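Local structure of predicted zincin-like metalloprotease (Acidothermus cellulolyticus 11B, 3E11) at residues L46-I52 against P66-Y72; R91-H96 against L109-Y114. The protein is of unknown function but is probably a metal-dependent peptidase of the zincin-like fold. All blocks are in the same frame, centred on the assembly; numbering follows the deposited sequence.

Interaction 1: residues L46-I52 against P66-Y72; sequences LGLYVGI and PDRIIIY
Edge strand 47-50 of the small zincin-like sheet runs antiparallel to central strand 67-72, with Tyr49 and Asp67 fastening one end. Leu48 and Ile70 form a hydrogen-bonded pair, Ile70 N giving to Leu48 O at 2.8 Å; Val50 and Arg68 make the next, where Arg68 N bonds to Val50 O at 2.9 Å. Next to this last bridged pair, the carboxylate of Asp67 joins in. Its OD2 receives a very short bond from Tyr49 OH, 2.5 Å, at the edge of the ring, with ring and carboxylate planes nearly perpendicular (89°). Its OD1 is approached from above the carboxylate plane by Ile52 N at 3.0 Å. Tyr49 swings its ring away from its own backbone N (chi1 -169°) and lays it along the neighbouring strand, where CD2 rests 3.6 Å from Ile69 CG1 and Arg68 O lies over one face. On the other side of the sheet, Val50 CG2 packs on Ile70 CG1 at 3.9 Å, and Leu48 CD2 touches Tyr72 OH. Arg57 forms a salt bridge with Asp67 OD1. Strand 32-37 pairs in parallel with the far edge of 67-72, while helix 83-101 packs beneath Tyr49, Ile71 and Leu46.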
ATOM      1  N   LEU A  46       5.793   7.251   1.842  1.00 10.10           N
ATOM      2  CA  LEU A  46       5.772   5.827   2.214  1.00  9.90           C
ATOM      3  C   LEU A  46       5.050   4.985   1.158  1.00  8.97           C
ATOM      4  O   LEU A  46       5.254   3.787   1.061  1.00  9.14           O
ATOM      5  CB  LEU A  46       5.081   5.617   3.553  1.00 10.37           C
ATOM      6  CG  LEU A  46       5.577   6.495   4.714  1.00 11.11           C
ATOM      7  CD1 LEU A  46       4.869   6.107   6.005  1.00 13.00           C
ATOM      8  CD2 LEU A  46       7.075   6.378   4.843  1.00 13.12           C
ATOM      9  N   GLY A  47       4.176   5.639   0.403  1.00  8.69           N
ATOM     10  CA  GLY A  47       3.416   4.980  -0.622  1.00  9.27           C
ATOM     11  C   GLY A  47       2.898   5.951  -1.651  1.00  9.44           C
ATOM     12  O   GLY A  47       2.985   7.178  -1.451  1.00  8.24           O
ATOM     13  N   LEU A  48       2.368   5.403  -2.751  1.00  9.33           N
ATOM     14  CA  LEU A  48       1.857   6.239  -3.855  1.00  9.42           C
ATOM     15  C   LEU A  48       0.784   5.474  -4.620  1.00  9.56           C
ATOM     16  O   LEU A  48       0.988   4.317  -4.950  1.00  9.90           O
ATOM     17  CB  LEU A  48       3.005   6.608  -4.808  1.00  9.23           C
ATOM     18  CG  LEU A  48       2.649   7.340  -6.100  1.00 10.45           C
ATOM     19  CD1 LEU A  48       2.070   8.707  -5.788  1.00 11.82           C
ATOM     20  CD2 LEU A  48       3.848   7.446  -7.026  1.00  9.29           C
ATOM     21  N   TYR A  49      -0.366   6.101  -4.864  1.00  9.36           N
ATOM     22  CA  TYR A  49      -1.423   5.465  -5.625  1.00  8.75           C
ATOM     23  C   TYR A  49      -1.182   5.808  -7.082  1.00  8.68           C
ATOM     24  O   TYR A  49      -1.018   6.988  -7.447  1.00  8.24           O
ATOM     25  CB  TYR A  49      -2.823   5.933  -5.195  1.00  8.57           C
ATOM     26  CG  TYR A  49      -3.921   5.088  -5.789  1.00  7.80           C
ATOM     27  CD1 TYR A  49      -4.373   5.291  -7.107  1.00  7.09           C
ATOM     28  CD2 TYR A  49      -4.522   4.090  -5.049  1.00  6.77           C
ATOM     29  CE1 TYR A  49      -5.384   4.510  -7.637  1.00  5.83           C
ATOM     30  CE2 TYR A  49      -5.491   3.287  -5.581  1.00  8.14           C
ATOM     31  CZ  TYR A  49      -5.929   3.495  -6.859  1.00  8.67           C
ATOM     32  OH  TYR A  49      -6.916   2.690  -7.332  1.00  8.64           O
ATOM     33  N   VAL A  50      -1.184   4.770  -7.914  1.00  8.72           N
ATOM     34  CA  VAL A  50      -1.021   4.911  -9.351  1.00  8.86           C
ATOM     35  C   VAL A  50      -2.266   4.360 -10.054  1.00  8.89           C
ATOM     36  O   VAL A  50      -2.514   3.139 -10.072  1.00  7.84           O
ATOM     37  CB  VAL A  50       0.204   4.163  -9.842  1.00  9.45           C
ATOM     38  CG1 VAL A  50       0.361   4.333 -11.355  1.00  9.55           C
ATOM     39  CG2 VAL A  50       1.444   4.605  -9.074  1.00 11.32           C
ATOM     40  N   GLY A  51      -3.053   5.277 -10.607  1.00  9.29           N
ATOM     41  CA  GLY A  51      -4.242   4.960 -11.394  1.00  9.69           C
ATOM     42  C   GLY A  51      -3.893   4.692 -12.831  1.00  9.83           C
ATOM     43  O   GLY A  51      -3.248   5.509 -13.480  1.00 12.37           O
ATOM     44  N   ILE A  52      -4.371   3.577 -13.357  1.00  8.79           N
ATOM     45  CA  ILE A  52      -4.074   3.151 -14.728  0.50  8.71           C
ATOM     46  C   ILE A  52      -5.027   3.848 -15.705  1.00  8.09           C
ATOM     47  O   ILE A  52      -6.242   3.841 -15.473  1.00  7.72           O
ATOM     48  CB  ILE A  52      -4.254   1.615 -14.886  0.50  8.83           C
ATOM     49  CG1 ILE A  52      -3.313   0.848 -13.942  0.50  9.26           C
ATOM     50  CG2 ILE A  52      -3.993   1.183 -16.321  0.50  9.38           C
ATOM     51  CD1 ILE A  52      -1.868   1.090 -14.170  0.50  8.61           C
ATOM     52  N   PRO A  66      -4.800  -4.069 -12.788  1.00  6.22           N
ATOM     53  CA  PRO A  66      -5.125  -3.367 -11.545  1.00  6.35           C
ATOM     54  C   PRO A  66      -4.458  -2.005 -11.472  1.00  6.03           C
ATOM     55  O   PRO A  66      -3.379  -1.816 -12.029  1.00  4.43           O
ATOM     56  CB  PRO A  66      -4.516  -4.284 -10.463  1.00  7.05           C
ATOM     57  CG  PRO A  66      -3.292  -4.820 -11.146  1.00  5.84           C
ATOM     58  CD  PRO A  66      -3.657  -4.981 -12.602  1.00  6.65           C
ATOM     59  N   ASP A  67      -5.100  -1.067 -10.793  1.00  5.66           N
ATOM     60  CA  ASP A  67      -4.406   0.090 -10.230  1.00  6.11           C
ATOM     61  C   ASP A  67      -3.292  -0.396  -9.307  1.00  6.69           C
ATOM     62  O   ASP A  67      -3.318  -1.535  -8.840  1.00  7.24           O
ATOM     63  CB  ASP A  67      -5.371   1.000  -9.448  1.00  5.21           C
ATOM     64  CG  ASP A  67      -6.201   1.927 -10.340  1.00  6.20           C
ATOM     65  OD1 ASP A  67      -6.059   1.887 -11.600  1.00  4.02           O
ATOM     66  OD2 ASP A  67      -7.020   2.691  -9.785  1.00  6.35           O
ATOM     67  N   ARG A  68      -2.331   0.472  -9.024  1.00  7.49           N
ATOM     68  CA  ARG A  68      -1.192   0.064  -8.190  1.00  9.72           C
ATOM     69  C   ARG A  68      -1.123   0.969  -6.959  1.00  8.82           C
ATOM     70  O   ARG A  68      -1.419   2.150  -7.046  1.00  9.17           O
ATOM     71  CB  ARG A  68       0.114   0.116  -8.987  1.00  9.79           C
ATOM     72  CG  ARG A  68       0.248  -1.001  -9.993  1.00 11.80           C
ATOM     73  CD  ARG A  68       1.457  -0.833 -10.951  1.00 15.29           C
ATOM     74  NE  ARG A  68       1.577  -2.033 -11.775  1.00 20.94           N
ATOM     75  CZ  ARG A  68       2.711  -2.659 -12.132  1.00 22.55           C
ATOM     76  NH1 ARG A  68       3.915  -2.259 -11.727  1.00 23.34           N
ATOM     77  NH2 ARG A  68       2.624  -3.740 -12.903  1.00 23.49           N
ATOM     78  N   ILE A  69      -0.794   0.390  -5.816  1.00  8.97           N
ATOM     79  CA  ILE A  69      -0.315   1.153  -4.691  1.00  9.17           C
ATOM     80  C   ILE A  69       1.154   0.750  -4.520  1.00  9.83           C
ATOM     81  O   ILE A  69       1.467  -0.428  -4.287  1.00  9.42           O
ATOM     82  CB  ILE A  69      -1.120   0.890  -3.423  1.00 10.03           C
ATOM     83  CG1 ILE A  69      -2.550   1.460  -3.570  1.00 10.05           C
ATOM     84  CG2 ILE A  69      -0.465   1.529  -2.230  1.00 10.18           C
ATOM     85  CD1 ILE A  69      -3.469   1.105  -2.395  1.00  9.21           C
ATOM     86  N   ILE A  70       2.040   1.722  -4.699  1.00  9.67           N
ATOM     87  CA  ILE A  70       3.471   1.484  -4.499  1.00 10.01           C
ATOM     88  C   ILE A  70       3.783   1.683  -3.031  1.00  9.56           C
ATOM     89  O   ILE A  70       3.281   2.629  -2.434  1.00 10.09           O
ATOM     90  CB  ILE A  70       4.322   2.418  -5.355  1.00 10.57           C
ATOM     91  CG1 ILE A  70       3.840   2.428  -6.823  1.00 11.90           C
ATOM     92  CG2 ILE A  70       5.800   2.006  -5.274  1.00 11.44           C
ATOM     93  CD1 ILE A  70       3.802   1.080  -7.482  1.00 13.46           C
ATOM     94  N   ILE A  71       4.588   0.785  -2.452  1.00  8.93           N
ATOM     95  CA  ILE A  71       5.018   0.860  -1.045  1.00  9.10           C
ATOM     96  C   ILE A  71       6.535   0.963  -1.082  1.00  8.26           C
ATOM     97  O   ILE A  71       7.177   0.212  -1.803  1.00  8.40           O
ATOM     98  CB  ILE A  71       4.569  -0.388  -0.231  1.00  8.91           C
ATOM     99  CG1 ILE A  71       3.052  -0.403  -0.072  1.00  9.72           C
ATOM    100  CG2 ILE A  71       5.209  -0.445   1.127  1.00 10.27           C
ATOM    101  CD1 ILE A  71       2.454   0.742   0.716  1.00 11.30           C
ATOM    102  N   TYR A  72       7.093   1.939  -0.366  1.00  8.70           N
ATOM    103  CA  TYR A  72       8.541   2.240  -0.401  1.00  8.17           C
ATOM    104  C   TYR A  72       9.235   1.596   0.788  1.00  8.37           C
ATOM    105  O   TYR A  72       9.054   2.002   1.928  1.00  7.49           O
ATOM    106  CB  TYR A  72       8.778   3.752  -0.452  1.00  8.19           C
ATOM    107  CG  TYR A  72       8.206   4.322  -1.736  1.00  8.51           C
ATOM    108  CD1 TYR A  72       8.773   3.982  -2.966  1.00 10.24           C
ATOM    109  CD2 TYR A  72       7.064   5.086  -1.737  1.00  7.19           C
ATOM    110  CE1 TYR A  72       8.253   4.464  -4.162  1.00 11.47           C
ATOM    111  CE2 TYR A  72       6.511   5.571  -2.928  1.00 10.40           C
ATOM    112  CZ  TYR A  72       7.108   5.250  -4.137  1.00 10.35           C
ATOM    113  OH  TYR A  72       6.587   5.709  -5.318  1.00 11.63           O
TER

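Interaction 2: residues R91-H96 against L109-Y114; sequences RKTVVH and LHELGY
Tyr114, the C-terminal residue, lays its ring against one side of helix 83-101, the helix that carries the HExxH pattern, to which His96 belongs. The tight part is a pair of CH-pi contacts. Val95 CG1 sits over the centre of the Tyr114 ring, 4.0 Å from the centroid and 13° off the normal, the two side chains crossing at about a right angle. Leu109 CD1 covers a face of the His96 imidazole in the same manner, 3.9 Å from its centroid and only 6° off the normal. The Tyr114 ring, turned opposite its own carbonyl carbon (chi1 -67°), runs back along the helix until OH reaches Arg91 CD at 3.5 Å, while the carbonyl O stays 3.1 Å from His96 NE2. Were Tyr114 an alanine, Val95 CG1 would probably lose its aromatic cover and Arg91 CD its neighbouring OH, leaving a gap along that side of the helix. The outer side is looser: Lys92 lends its CA and CB to the ring, but its extended chain leads away, and Glu111 and Leu112 lie in an exposed turn. There a Schellman motif, with Gly113 as C-prime residue, ends helix 106-110, Tyr114 N bonding to Leu109 O at 2.8 Å. Leu109 also touches Ala99 and His100 of helix 83-101, whose sheet-facing Val94 packs on strand 67-72, and Arg91 holds the backbone carbonyls of Glu16 and Ala17.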
ATOM      1  N   ARG A  91       0.300  -1.599   6.304  1.00  8.28           N
ATOM      2  CA  ARG A  91      -1.155  -1.659   6.310  1.00  9.01           C
ATOM      3  C   ARG A  91      -1.737  -0.252   6.362  1.00  8.46           C
ATOM      4  O   ARG A  91      -2.642   0.080   5.601  1.00  8.68           O
ATOM      5  CB  ARG A  91      -1.671  -2.496   7.490  1.00  8.51           C
ATOM      6  CG  ARG A  91      -3.147  -2.835   7.380  1.00 11.46           C
ATOM      7  CD  ARG A  91      -3.554  -3.718   8.532  1.00 12.36           C
ATOM      8  NE  ARG A  91      -2.998  -5.081   8.427  1.00 14.37           N
ATOM      9  CZ  ARG A  91      -2.387  -5.737   9.420  1.00 17.35           C
ATOM     10  NH1 ARG A  91      -2.201  -5.168  10.618  1.00 19.02           N
ATOM     11  NH2 ARG A  91      -1.949  -6.979   9.221  1.00 12.21           N
ATOM     12  N   LYS A  92      -1.198   0.575   7.258  1.00  9.42           N
ATOM     13  CA  LYS A  92      -1.726   1.909   7.454  1.00 10.11           C
ATOM     14  C   LYS A  92      -1.572   2.702   6.155  1.00  8.91           C
ATOM     15  O   LYS A  92      -2.469   3.426   5.770  1.00  7.68           O
ATOM     16  CB  LYS A  92      -1.042   2.605   8.620  1.00  9.62           C
ATOM     17  CG  LYS A  92      -1.291   4.072   8.695  1.00 12.02           C
ATOM     18  CD  LYS A  92      -0.571   4.705   9.889  1.00 13.71           C
ATOM     19  CE  LYS A  92      -0.644   6.221   9.783  1.00 17.05           C
ATOM     20  NZ  LYS A  92      -0.111   6.923  10.987  1.00 18.43           N
ATOM     21  N   THR A  93      -0.454   2.504   5.477  1.00  7.88           N
ATOM     22  CA  THR A  93      -0.158   3.202   4.234  1.00  8.35           C
ATOM     23  C   THR A  93      -1.113   2.828   3.092  1.00  8.52           C
ATOM     24  O   THR A  93      -1.660   3.713   2.431  1.00  8.31           O
ATOM     25  CB  THR A  93       1.308   2.966   3.821  1.00  8.35           C
ATOM     26  OG1 THR A  93       2.155   3.497   4.841  1.00  8.37           O
ATOM     27  CG2 THR A  93       1.634   3.632   2.477  1.00 10.53           C
ATOM     28  N   VAL A  94      -1.315   1.534   2.892  1.00  8.80           N
ATOM     29  CA  VAL A  94      -2.260   1.022   1.896  1.00  8.90           C
ATOM     30  C   VAL A  94      -3.674   1.563   2.176  1.00  8.60           C
ATOM     31  O   VAL A  94      -4.356   2.060   1.256  1.00  7.56           O
ATOM     32  CB  VAL A  94      -2.253  -0.521   1.848  1.00  9.22           C
ATOM     33  CG1 VAL A  94      -3.325  -1.025   0.907  1.00 10.50           C
ATOM     34  CG2 VAL A  94      -0.883  -1.056   1.405  1.00  9.97           C
ATOM     35  N   VAL A  95      -4.125   1.455   3.433  1.00  7.95           N
ATOM     36  CA  VAL A  95      -5.474   1.922   3.787  1.00  8.78           C
ATOM     37  C   VAL A  95      -5.639   3.438   3.561  1.00  9.08           C
ATOM     38  O   VAL A  95      -6.650   3.901   3.000  1.00 10.07           O
ATOM     39  CB  VAL A  95      -5.859   1.545   5.227  1.00  8.80           C
ATOM     40  CG1 VAL A  95      -7.161   2.227   5.632  1.00  8.56           C
ATOM     41  CG2 VAL A  95      -6.040   0.045   5.319  1.00  9.78           C
ATOM     42  N   HIS A  96      -4.646   4.223   3.949  1.00  9.08           N
ATOM     43  CA  HIS A  96      -4.685   5.650   3.619  1.00  9.00           C
ATOM     44  C   HIS A  96      -4.713   5.933   2.138  1.00  8.81           C
ATOM     45  O   HIS A  96      -5.457   6.806   1.680  1.00  9.19           O
ATOM     46  CB  HIS A  96      -3.535   6.401   4.297  1.00  9.75           C
ATOM     47  CG  HIS A  96      -3.758   6.580   5.764  1.00 12.07           C
ATOM     48  ND1 HIS A  96      -3.706   7.805   6.386  1.00 15.84           N
ATOM     49  CD2 HIS A  96      -4.103   5.685   6.722  1.00 14.78           C
ATOM     50  CE1 HIS A  96      -3.952   7.647   7.677  1.00 16.69           C
ATOM     51  NE2 HIS A  96      -4.199   6.370   7.903  1.00 15.92           N
ATOM     52  N   LEU A 109     -11.199   8.617   8.319  1.00 18.29           N
ATOM     53  CA  LEU A 109     -10.393   7.431   8.609  1.00 19.78           C
ATOM     54  C   LEU A 109     -10.182   7.210  10.085  1.00 20.78           C
ATOM     55  O   LEU A 109     -10.119   6.068  10.524  1.00 21.11           O
ATOM     56  CB  LEU A 109      -9.019   7.520   7.942  1.00 20.12           C
ATOM     57  CG  LEU A 109      -8.989   7.371   6.429  1.00 21.14           C
ATOM     58  CD1 LEU A 109      -7.570   7.676   5.907  1.00 21.68           C
ATOM     59  CD2 LEU A 109      -9.466   5.967   6.036  1.00 23.09           C
ATOM     60  N   HIS A 110     -10.050   8.292  10.856  1.00 21.29           N
ATOM     61  CA  HIS A 110      -9.924   8.168  12.293  1.00 22.44           C
ATOM     62  C   HIS A 110     -11.193   7.545  12.850  1.00 23.10           C
ATOM     63  O   HIS A 110     -11.137   6.763  13.791  1.00 23.21           O
ATOM     64  CB  HIS A 110      -9.670   9.531  12.945  1.00 22.89           C
ATOM     65  CG  HIS A 110      -8.338  10.129  12.607  1.00 23.78           C
ATOM     66  ND1 HIS A 110      -7.209   9.364  12.397  1.00 24.80           N
ATOM     67  CD2 HIS A 110      -7.949  11.419  12.473  1.00 24.31           C
ATOM     68  CE1 HIS A 110      -6.185  10.156  12.131  1.00 24.41           C
ATOM     69  NE2 HIS A 110      -6.605  11.408  12.178  1.00 25.19           N
ATOM     70  N   GLU A 111     -12.337   7.895  12.255  1.00 24.02           N
ATOM     71  CA  GLU A 111     -13.606   7.214  12.531  1.00 24.89           C
ATOM     72  C   GLU A 111     -13.637   5.759  12.015  1.00 25.76           C
ATOM     73  O   GLU A 111     -14.523   5.001  12.372  1.00 25.91           O
ATOM     74  CB  GLU A 111     -14.776   7.987  11.918  1.00 24.85           C
ATOM     75  CG  GLU A 111     -14.935   9.404  12.432  1.00 24.30           C
ATOM     76  CD  GLU A 111     -15.994  10.181  11.676  1.00 24.86           C
ATOM     77  OE1 GLU A 111     -16.514   9.658  10.665  1.00 27.16           O
ATOM     78  OE2 GLU A 111     -16.318  11.310  12.093  1.00 23.22           O
ATOM     79  N   LEU A 112     -12.675   5.389  11.172  1.00 26.97           N
ATOM     80  CA  LEU A 112     -12.524   4.015  10.681  1.00 27.92           C
ATOM     81  C   LEU A 112     -11.247   3.321  11.217  1.00 28.88           C
ATOM     82  O   LEU A 112     -10.798   2.303  10.665  1.00 28.89           O
ATOM     83  CB  LEU A 112     -12.543   4.024   9.153  1.00 28.10           C
ATOM     84  CG  LEU A 112     -13.881   4.460   8.529  1.00 28.39           C
ATOM     85  CD1 LEU A 112     -13.701   4.988   7.093  1.00 28.29           C
ATOM     86  CD2 LEU A 112     -14.881   3.306   8.567  1.00 29.41           C
ATOM     87  N   GLY A 113     -10.663   3.893  12.278  1.00 29.46           N
ATOM     88  CA  GLY A 113      -9.550   3.281  13.000  1.00 30.09           C
ATOM     89  C   GLY A 113      -8.166   3.545  12.430  1.00 31.24           C
ATOM     90  O   GLY A 113      -7.195   2.907  12.852  1.00 31.22           O
ATOM     91  N   TYR A 114      -8.068   4.463  11.469  1.00 31.89           N
ATOM     92  CA  TYR A 114      -6.773   4.908  10.944  1.00 32.67           C
ATOM     93  C   TYR A 114      -6.696   6.446  10.980  1.00 33.58           C
ATOM     94  O   TYR A 114      -6.446   7.131   9.975  1.00 34.53           O
ATOM     95  CB  TYR A 114      -6.540   4.357   9.529  1.00 32.42           C
ATOM     96  CG  TYR A 114      -6.374   2.844   9.481  1.00 32.30           C
ATOM     97  CD1 TYR A 114      -7.480   1.996   9.606  1.00 32.35           C
ATOM     98  CD2 TYR A 114      -5.114   2.260   9.313  1.00 31.14           C
ATOM     99  CE1 TYR A 114      -7.334   0.604   9.569  1.00 32.78           C
ATOM    100  CE2 TYR A 114      -4.955   0.863   9.275  1.00 31.29           C
ATOM    101  CZ  TYR A 114      -6.068   0.043   9.400  1.00 31.57           C
ATOM    102  OH  TYR A 114      -5.942  -1.326   9.375  1.00 31.22           O
ATOM    103  OXT TYR A 114      -6.899   7.049  12.046  1.00 34.06           O
TER

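In the fold
Interaction 1 builds the sheet edge and interaction 2 packs the C-terminus on helix 83-101; their centres lie 16 Å apart, yet they meet through that helix. Thr93 CG2 is 3.5 Å from Ile71 CD1 and 3.8 Å from Gly47 CA, and Val94 CG2 is 3.9 Å from Ile71 CD1, so Thr93 and Val94 face the sheet while Val95 and His96 meet the C-terminal segment 109-114. Both contacts border the HExxH pattern, probably the metal site as in other zincins, though no metal is bound there: Tyr49 touches Glu97 and stacks on His101, and His96 belongs to interaction 2. Arg91 lies about 6 Å, side chain to side chain, from Asp19, a calcium ligand of this protein, with no calcium bound to this chain here.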